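Flower-specific gamma-thionin-like protein/acidic protein (Solanum lycopersicum, PDB 4UJ0) is a tomato plant defensin that binds phosphatidylinositol (4,5)-bisphosphate through a dimeric cationic grip to mediate cell lysis. Local coordinates at residues A[10-13]-A[14-18]; A[21-24]-A[25-29]. All coordinates share one frame; numbering follows the deposited sequence.

In the fold
Contact 1 and contact 2 follow one another along the chain, the first in the loop between strand 4-8 and helix 19-28, the second on that helix and its C-terminal exit. Their centres lie about 9 Å apart, and the loop packs directly on the helix: Pro-13 CD comes within 3.3 Å of Tyr-25 CZ, and the rings of Phe-12 and Tyr-25 meet edge-to-face. Glu-29 probably adds two hydrogen bonds, to Thr-11 OG1 and Gln-10 N. Three cysteines in the two contacts, Cys-16, Cys-22 and Cys-26, form disulfides with Cys-36, Cys-43 and Cys-45 respectively, tying loop and helix to strands 33-36 and 43-48 in the compact gamma-thionin fold of this defensin domain, one piece of a longer protein.

Contact 1 (A[10-13]-A[14-18]); sequences QTFP and GLCFM
A disulfide sulfur sits over an aromatic ring: Cys-16 SG lies 4.3 Å from the centroid of the Phe-12 ring and 25° off its normal, a sulfur-aromatic contact made to the face. The CB of Cys-16 follows from the same side, 3.8 Å from Phe-12 CE2. On the opposite face the ring carries Pro-13 CD, displaced toward the rim, so the phenyl is flanked by its own neighbour and by a residue four positions on. Phe-12 CG stands trans to the backbone N (chi1 -174°), which sends the ring across the inside of the bend. This bend belongs to the long loop that joins the first strand to the helix in plant defensins of the gamma-thionin family, and the Cys-16 to Cys-36 disulfide ties it to strand 33-36. At the ring edge the backbone supplies the partners, with Gly-14 O 3.5 Å from Phe-12 CE2 and Leu-15 O approaching the same carbon. Gly-14 turns the chain with a positive phi of 77°, a value glycine adopts readily. No direct hydrogen bond spans the bend; instead one water donates to Phe-12 O at 2.9 Å and to Gly-14 O at 2.7 Å.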
loop_
_atom_site.group_PDB
_atom_site.type_symbol
_atom_site.label_atom_id
_atom_site.label_comp_id
_atom_site.label_asym_id
_atom_site.label_seq_id
_atom_site.Cartn_x
_atom_site.Cartn_y
_atom_site.Cartn_z
ATOM N N GLN A 10 3.574 1.419 -6.738
ATOM C CA GLN A 10 4.489 1.399 -7.868
ATOM C C GLN A 10 5.944 1.303 -7.432
ATOM O O GLN A 10 6.807 0.987 -8.251
ATOM C CB GLN A 10 4.298 2.635 -8.745
ATOM C CG GLN A 10 2.919 2.748 -9.385
ATOM C CD GLN A 10 2.853 3.840 -10.430
ATOM O OE1 GLN A 10 2.599 5.007 -10.114
ATOM N NE2 GLN A 10 3.085 3.471 -11.689
ATOM N N THR A 11 6.214 1.553 -6.149
ATOM C CA THR A 11 7.588 1.632 -5.668
ATOM C C THR A 11 7.977 0.555 -4.654
ATOM O O THR A 11 9.163 0.391 -4.372
ATOM C CB THR A 11 7.894 3.015 -5.058
ATOM O OG1 THR A 11 7.196 3.188 -3.823
ATOM C CG2 THR A 11 7.515 4.128 -6.035
ATOM N N PHE A 12 7.001 -0.162 -4.101
ATOM C CA PHE A 12 7.323 -1.207 -3.141
ATOM C C PHE A 12 8.056 -2.370 -3.808
ATOM O O PHE A 12 7.584 -2.928 -4.797
ATOM C CB PHE A 12 6.061 -1.735 -2.485
ATOM C CG PHE A 12 6.340 -2.714 -1.392
ATOM C CD1 PHE A 12 6.568 -2.277 -0.110
ATOM C CD2 PHE A 12 6.438 -4.078 -1.661
ATOM C CE1 PHE A 12 6.855 -3.179 0.904
ATOM C CE2 PHE A 12 6.693 -4.987 -0.639
ATOM C CZ PHE A 12 6.923 -4.538 0.633
ATOM N N PRO A 13 9.229 -2.742 -3.279
ATOM C CA PRO A 13 9.973 -3.843 -3.895
ATOM C C PRO A 13 9.635 -5.227 -3.348
ATOM O O PRO A 13 9.634 -5.441 -2.138
ATOM C CB PRO A 13 11.429 -3.496 -3.572
ATOM C CG PRO A 13 11.349 -2.726 -2.287
ATOM C CD PRO A 13 10.020 -2.012 -2.270
ATOM N N GLY A 14 9.367 -6.170 -4.237
ATOM C CA GLY A 14 9.261 -7.565 -3.835
ATOM C C GLY A 14 7.958 -7.901 -3.147
ATOM O O GLY A 14 6.943 -7.210 -3.282
ATOM N N LEU A 15 7.990 -8.986 -2.389
ATOM C CA LEU A 15 6.801 -9.496 -1.731
ATOM C C LEU A 15 6.457 -8.699 -0.486
ATOM O O LEU A 15 7.342 -8.332 0.291
ATOM C CB LEU A 15 7.029 -10.950 -1.331
ATOM C CG LEU A 15 7.160 -11.920 -2.509
ATOM C CD1 LEU A 15 7.402 -13.333 -2.007
ATOM C CD2 LEU A 15 5.930 -11.877 -3.405
ATOM N N CYS A 16 5.159 -8.481 -0.285
ATOM C CA CYS A 16 4.672 -7.687 0.836
ATOM C C CYS A 16 4.219 -8.550 2.019
ATOM O O CYS A 16 3.179 -9.216 1.967
ATOM C CB CYS A 16 3.509 -6.802 0.380
ATOM S SG CYS A 16 3.150 -5.423 1.493
ATOM N N PHE A 17 4.990 -8.513 3.098
ATOM C CA PHE A 17 4.643 -9.235 4.318
ATOM C C PHE A 17 4.357 -8.278 5.467
ATOM O O PHE A 17 3.508 -8.569 6.302
ATOM C CB PHE A 17 5.755 -10.218 4.730
ATOM C CG PHE A 17 5.933 -11.355 3.771
ATOM C CD1 PHE A 17 5.125 -12.485 3.855
ATOM C CD2 PHE A 17 6.918 -11.303 2.799
ATOM C CE1 PHE A 17 5.305 -13.539 2.975
ATOM C CE2 PHE A 17 7.102 -12.353 1.918
ATOM C CZ PHE A 17 6.291 -13.466 1.997
ATOM N N MET A 18 5.054 -7.139 5.518
ATOM C CA MET A 18 4.874 -6.193 6.619
ATOM C C MET A 18 4.111 -4.949 6.168
ATOM O O MET A 18 4.590 -4.153 5.347
ATOM C CB MET A 18 6.224 -5.764 7.198
ATOM C CG MET A 18 7.032 -6.893 7.793
ATOM S SD MET A 18 8.703 -6.345 8.198
ATOM C CE MET A 18 9.419 -7.893 8.745
HETATM O O HOH W 1 6.142 -5.369 -5.134
#

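Contact 2 (A[21-24]-A[25-29]); sequences SCRK and YCIKE
Lys-24 and Tyr-25, neighbours in helix 19-28, meet through a cation-pi contact: Lys-24 NZ stands 4.0 Å from the centroid of the Tyr-25 ring, 17° off its normal and somewhat toward the CD1-CE1 rim. The lysine reaches this face because its chain, extended as far as CD, folds back in its last two torsions (chi3 62°, chi4 54°). Lys-28, one turn on, runs extended beyond CG and brings its NZ to 4.0 Å from Lys-24 NZ; the two amines concentrate positive charge here, and the ring's pi cloud may partly offset that of Lys-24. Ser-21 O meets the edge of the tyrosine ring, in its plane, at 3.2 Å from Tyr-25 CD1. The same oxygen accepts Tyr-25 N in a nearly straight helical hydrogen bond and takes a weak one from Lys-24 N, so backbone and ring of Tyr-25 both converge on it.

Arg-23 belongs to a different side of the helix. Its O accepts Ile-27 N at 2.9 Å, while the aliphatic part of its side chain lies alongside the isoleucine, CG to Ile-27 CD1 at 3.9 Å. Between these sides, Cys-22 and Cys-26 are one turn apart, their SG atoms 3.8 Å from each other yet in separate disulfides. They pair with Cys-43 and Cys-45 respectively, the cysteine-stabilised alpha-beta motif of defensins, and thereby clamp the helix against strand 43-48, the central strand of the sheet, while Tyr-25 packs against the preceding loop at Thr-11, Phe-12 and Pro-13.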
loop_
_atom_site.group_PDB
_atom_site.type_symbol
_atom_site.label_atom_id
_atom_site.label_comp_id
_atom_site.label_asym_id
_atom_site.label_seq_id
_atom_site.Cartn_x
_atom_site.Cartn_y
_atom_site.Cartn_z
ATOM N N SER A 21 5.941 -1.464 6.280
ATOM C CA SER A 21 6.883 -1.143 5.215
ATOM C C SER A 21 6.117 -0.627 3.989
ATOM O O SER A 21 6.464 0.395 3.404
ATOM C CB SER A 21 7.695 -2.385 4.873
ATOM O OG SER A 21 8.545 -2.149 3.771
ATOM N N CYS A 22 5.067 -1.343 3.619
ATOM C CA CYS A 22 4.202 -0.934 2.516
ATOM C C CYS A 22 3.661 0.489 2.768
ATOM O O CYS A 22 3.665 1.352 1.884
ATOM C CB CYS A 22 3.042 -1.933 2.396
ATOM S SG CYS A 22 1.728 -1.488 1.227
ATOM N N ARG A 23 3.159 0.717 3.968
ATOM C CA ARG A 23 2.599 2.015 4.321
ATOM C C ARG A 23 3.616 3.131 4.027
ATOM O O ARG A 23 3.255 4.187 3.484
ATOM C CB ARG A 23 2.196 2.016 5.794
ATOM C CG ARG A 23 1.508 3.280 6.278
ATOM C CD ARG A 23 1.230 3.204 7.765
ATOM N NE ARG A 23 0.707 1.891 8.150
ATOM C CZ ARG A 23 1.156 1.152 9.168
ATOM N NH1 ARG A 23 2.151 1.575 9.947
ATOM N NH2 ARG A 23 0.600 -0.029 9.419
ATOM N N LYS A 24 4.885 2.898 4.372
ATOM C CA LYS A 24 5.911 3.918 4.211
ATOM C C LYS A 24 6.099 4.265 2.740
ATOM O O LYS A 24 6.125 5.436 2.372
ATOM C CB LYS A 24 7.248 3.445 4.792
ATOM C CG LYS A 24 8.308 4.540 4.819
ATOM C CD LYS A 24 9.672 4.026 5.285
ATOM C CE LYS A 24 10.213 2.958 4.349
ATOM N NZ LYS A 24 10.261 3.400 2.919
ATOM N N TYR A 25 6.228 3.241 1.906
ATOM C CA TYR A 25 6.334 3.449 0.461
ATOM C C TYR A 25 5.095 4.179 -0.070
ATOM O O TYR A 25 5.203 5.116 -0.867
ATOM C CB TYR A 25 6.516 2.114 -0.282
ATOM C CG TYR A 25 7.920 1.539 -0.223
ATOM C CD1 TYR A 25 8.302 0.685 0.809
ATOM C CD2 TYR A 25 8.855 1.850 -1.188
ATOM C CE1 TYR A 25 9.563 0.173 0.872
ATOM C CE2 TYR A 25 10.123 1.322 -1.149
ATOM C CZ TYR A 25 10.475 0.483 -0.110
ATOM O OH TYR A 25 11.734 -0.033 -0.035
ATOM N N CYS A 26 3.918 3.762 0.376
ATOM C CA CYS A 26 2.687 4.344 -0.145
ATOM C C CYS A 26 2.538 5.817 0.190
ATOM O O CYS A 26 2.106 6.627 -0.644
ATOM C CB CYS A 26 1.479 3.549 0.338
ATOM S SG CYS A 26 1.401 1.956 -0.408
ATOM N N ILE A 27 2.945 6.205 1.395
ATOM C CA ILE A 27 2.857 7.606 1.766
ATOM C C ILE A 27 3.785 8.452 0.902
ATOM O O ILE A 27 3.436 9.595 0.537
ATOM C CB ILE A 27 3.131 7.780 3.267
ATOM C CG1 ILE A 27 1.935 7.214 4.030
ATOM C CG2 ILE A 27 3.360 9.261 3.637
ATOM C CD1 ILE A 27 2.186 6.999 5.518
ATOM N N LYS A 28 4.936 7.890 0.531
ATOM C CA LYS A 28 5.872 8.600 -0.330
ATOM C C LYS A 28 5.278 8.747 -1.734
ATOM O O LYS A 28 5.623 9.675 -2.468
ATOM C CB LYS A 28 7.229 7.890 -0.385
ATOM C CG LYS A 28 7.984 7.902 0.930
ATOM C CD LYS A 28 9.406 7.355 0.765
ATOM C CE LYS A 28 10.211 7.524 2.048
ATOM N NZ LYS A 28 11.606 6.999 1.899
ATOM N N GLU A 29 4.397 7.823 -2.093
ATOM C CA GLU A 29 3.643 7.866 -3.353
ATOM C C GLU A 29 2.404 8.778 -3.276
ATOM O O GLU A 29 1.583 8.787 -4.189
ATOM C CB GLU A 29 3.217 6.448 -3.766
ATOM C CG GLU A 29 4.369 5.567 -4.261
ATOM C CD GLU A 29 3.943 4.151 -4.635
ATOM O OE1 GLU A 29 3.042 3.969 -5.499
ATOM O OE2 GLU A 29 4.526 3.204 -4.065
#